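Local structure of small archaeal modifier protein 1 (Haloferax volcanii DS2, 4HRO) at residues 6-11 with 81-86. The protein is a ubiquitin-like modifier covalently attached through its C-terminus to target proteins and also carries sulfur for molybdenum cofactor biosynthesis. Residues are numbered along the deposited sequence; the frame is centred on the assembly and turned at random.
Sequences WKLFAD and LALFPP
Trp6 lays one face of its indole across Leu81: CB of Leu81 stands 3.6 Å from the centroid of the six-membered ring and 12° off its normal, a CH-pi contact over the face, while Leu81 CD1 reaches the CE2-CZ2 side of the same ring. With CG of Trp6 anti to its carbonyl carbon (chi1 -77°), the indole reaches across the apolar side of the neighbouring strand far enough for CZ3 to come 3.9 Å from Leu83 CB. That CB is also met by Leu8 CD2, and the two leucine side chains run alongside each other. Were Trp6 cut back to an alanine, Leu81 CB would probably lose the aromatic face it rests on and a gap would be likely to open beside Leu81 and Leu83. Leu35 and Leu38 of helix 31-41 also touch the indole, which therefore fills the space between sheet and helix, as expected of the beta-grasp fold of ubiquitin-like proteins; strands 2-8 and 80-84 are its parallel central pair. The sheet's other face carries a second aromatic contact, where the rings of Phe9 and Phe84 form an offset stack, centroids 4.1 Å apart and planes inclined by 11°. CE1 of Phe84 sits over the centre of the Phe9 ring, whose edge meets Leu83 O in plane at CD2; this carbonyl oxygen is buried with no hydrogen-bond partner in the model. Backbone bonds tie the strands on both sides of Ala82: Lys7 N gives to Leu81 O at 2.8 Å, and Leu83 N to Lys7 O at 2.9 Å. Beyond the strands, Asp11 sends OD1 back past the ring of Pro85, 3.5 Å from its CG.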
loop_
_atom_site.group_PDB
_atom_site.type_symbol
_atom_site.label_atom_id
_atom_site.label_comp_id
_atom_site.label_asym_id
_atom_site.label_seq_id
_atom_site.Cartn_x
_atom_site.Cartn_y
_atom_site.Cartn_z
ATOM N N TRP A 6 0.702 -2.841 -6.195
ATOM C CA TRP A 6 1.667 -2.439 -5.190
ATOM C C TRP A 6 2.994 -3.143 -5.438
ATOM O O TRP A 6 3.028 -4.355 -5.721
ATOM C CB TRP A 6 1.182 -2.848 -3.797
ATOM C CG TRP A 6 0.123 -1.966 -3.237
ATOM C CD1 TRP A 6 -1.224 -2.158 -3.292
ATOM C CD2 TRP A 6 0.330 -0.745 -2.532
ATOM N NE1 TRP A 6 -1.878 -1.121 -2.654
ATOM C CE2 TRP A 6 -0.940 -0.240 -2.182
ATOM C CE3 TRP A 6 1.469 -0.010 -2.175
ATOM C CZ2 TRP A 6 -1.099 0.960 -1.490
ATOM C CZ3 TRP A 6 1.306 1.177 -1.489
ATOM C CH2 TRP A 6 0.038 1.648 -1.156
ATOM N N LYS A 7 4.081 -2.399 -5.267
ATOM C CA LYS A 7 5.403 -2.968 -5.083
ATOM C C LYS A 7 5.810 -2.845 -3.636
ATOM O O LYS A 7 5.574 -1.812 -2.995
ATOM C CB LYS A 7 6.422 -2.277 -5.979
ATOM C CG LYS A 7 6.468 -2.919 -7.347
ATOM C CD LYS A 7 7.551 -2.335 -8.201
ATOM C CE LYS A 7 7.918 -3.275 -9.323
ATOM N NZ LYS A 7 8.876 -2.634 -10.232
ATOM N N LEU A 8 6.394 -3.932 -3.134
ATOM C CA LEU A 8 6.836 -4.049 -1.750
ATOM C C LEU A 8 8.331 -4.341 -1.719
ATOM O O LEU A 8 8.874 -4.947 -2.639
ATOM C CB LEU A 8 6.119 -5.216 -1.072
ATOM C CG LEU A 8 4.592 -5.191 -1.087
ATOM C CD1 LEU A 8 4.060 -6.473 -0.425
ATOM C CD2 LEU A 8 4.025 -3.948 -0.477
ATOM N N PHE A 9 8.976 -3.951 -0.620
ATOM C CA PHE A 9 10.424 -4.004 -0.484
ATOM C C PHE A 9 10.816 -4.563 0.863
ATOM O O PHE A 9 10.089 -4.426 1.857
ATOM C CB PHE A 9 11.023 -2.610 -0.724
ATOM C CG PHE A 9 10.711 -2.098 -2.085
ATOM C CD1 PHE A 9 11.555 -2.382 -3.142
ATOM C CD2 PHE A 9 9.534 -1.439 -2.334
ATOM C CE1 PHE A 9 11.239 -1.981 -4.424
ATOM C CE2 PHE A 9 9.209 -1.036 -3.619
ATOM C CZ PHE A 9 10.047 -1.318 -4.659
ATOM N N ALA A 10 11.980 -5.208 0.871
ATOM C CA ALA A 10 12.628 -5.684 2.078
ATOM C C ALA A 10 11.648 -6.536 2.896
ATOM O O ALA A 10 11.037 -7.471 2.371
ATOM C CB ALA A 10 13.233 -4.503 2.886
ATOM N N ASP A 11 11.489 -6.238 4.178
ATOM C CA ASP A 11 10.660 -7.079 5.035
ATOM C C ASP A 11 9.188 -7.111 4.625
ATOM O O ASP A 11 8.481 -8.089 4.904
ATOM C CB ASP A 11 10.800 -6.640 6.503
ATOM C CG ASP A 11 10.541 -5.150 6.730
ATOM O OD1 ASP A 11 11.219 -4.295 6.105
ATOM O OD2 ASP A 11 9.686 -4.840 7.586
ATOM N N LEU A 81 1.753 1.732 -7.288
ATOM C CA LEU A 81 1.886 2.149 -5.898
ATOM C C LEU A 81 3.083 1.435 -5.310
ATOM O O LEU A 81 3.352 0.285 -5.651
ATOM C CB LEU A 81 0.603 1.798 -5.121
ATOM C CG LEU A 81 -0.699 2.326 -5.748
ATOM C CD1 LEU A 81 -1.899 1.883 -4.901
ATOM C CD2 LEU A 81 -0.684 3.824 -5.956
ATOM N N ALA A 82 3.803 2.088 -4.413
ATOM C CA ALA A 82 4.989 1.489 -3.789
ATOM C C ALA A 82 4.971 1.737 -2.296
ATOM O O ALA A 82 4.594 2.827 -1.834
ATOM C CB ALA A 82 6.279 2.022 -4.403
ATOM N N LEU A 83 5.404 0.736 -1.544
ATOM C CA LEU A 83 5.432 0.788 -0.104
ATOM C C LEU A 83 6.829 0.422 0.371
ATOM O O LEU A 83 7.263 -0.742 0.232
ATOM C CB LEU A 83 4.407 -0.192 0.460
ATOM C CG LEU A 83 4.092 -0.086 1.947
ATOM C CD1 LEU A 83 3.457 1.240 2.275
ATOM C CD2 LEU A 83 3.173 -1.208 2.392
ATOM N N PHE A 84 7.534 1.408 0.926
ATOM C CA PHE A 84 8.873 1.198 1.455
ATOM C C PHE A 84 8.845 1.303 2.963
ATOM O O PHE A 84 8.270 2.233 3.517
ATOM C CB PHE A 84 9.857 2.259 0.929
ATOM C CG PHE A 84 10.180 2.147 -0.530
ATOM C CD1 PHE A 84 11.229 1.362 -0.947
ATOM C CD2 PHE A 84 9.482 2.869 -1.476
ATOM C CE1 PHE A 84 11.561 1.270 -2.280
ATOM C CE2 PHE A 84 9.807 2.775 -2.810
ATOM C CZ PHE A 84 10.850 1.979 -3.207
ATOM N N PRO A 85 9.523 0.375 3.642
ATOM C CA PRO A 85 9.715 0.562 5.073
ATOM C C PRO A 85 10.629 1.768 5.359
ATOM O O PRO A 85 11.265 2.311 4.463
ATOM C CB PRO A 85 10.328 -0.765 5.519
ATOM C CG PRO A 85 11.063 -1.245 4.317
ATOM C CD PRO A 85 10.298 -0.758 3.109
ATOM N N PRO A 86 10.698 2.195 6.619
ATOM C CA PRO A 86 11.532 3.338 6.989
ATOM C C PRO A 86 12.980 3.195 6.533
ATOM O O PRO A 86 13.538 2.098 6.600
ATOM C CB PRO A 86 11.468 3.327 8.518
ATOM C CG PRO A 86 10.141 2.746 8.812
ATOM C CD PRO A 86 9.937 1.673 7.769
#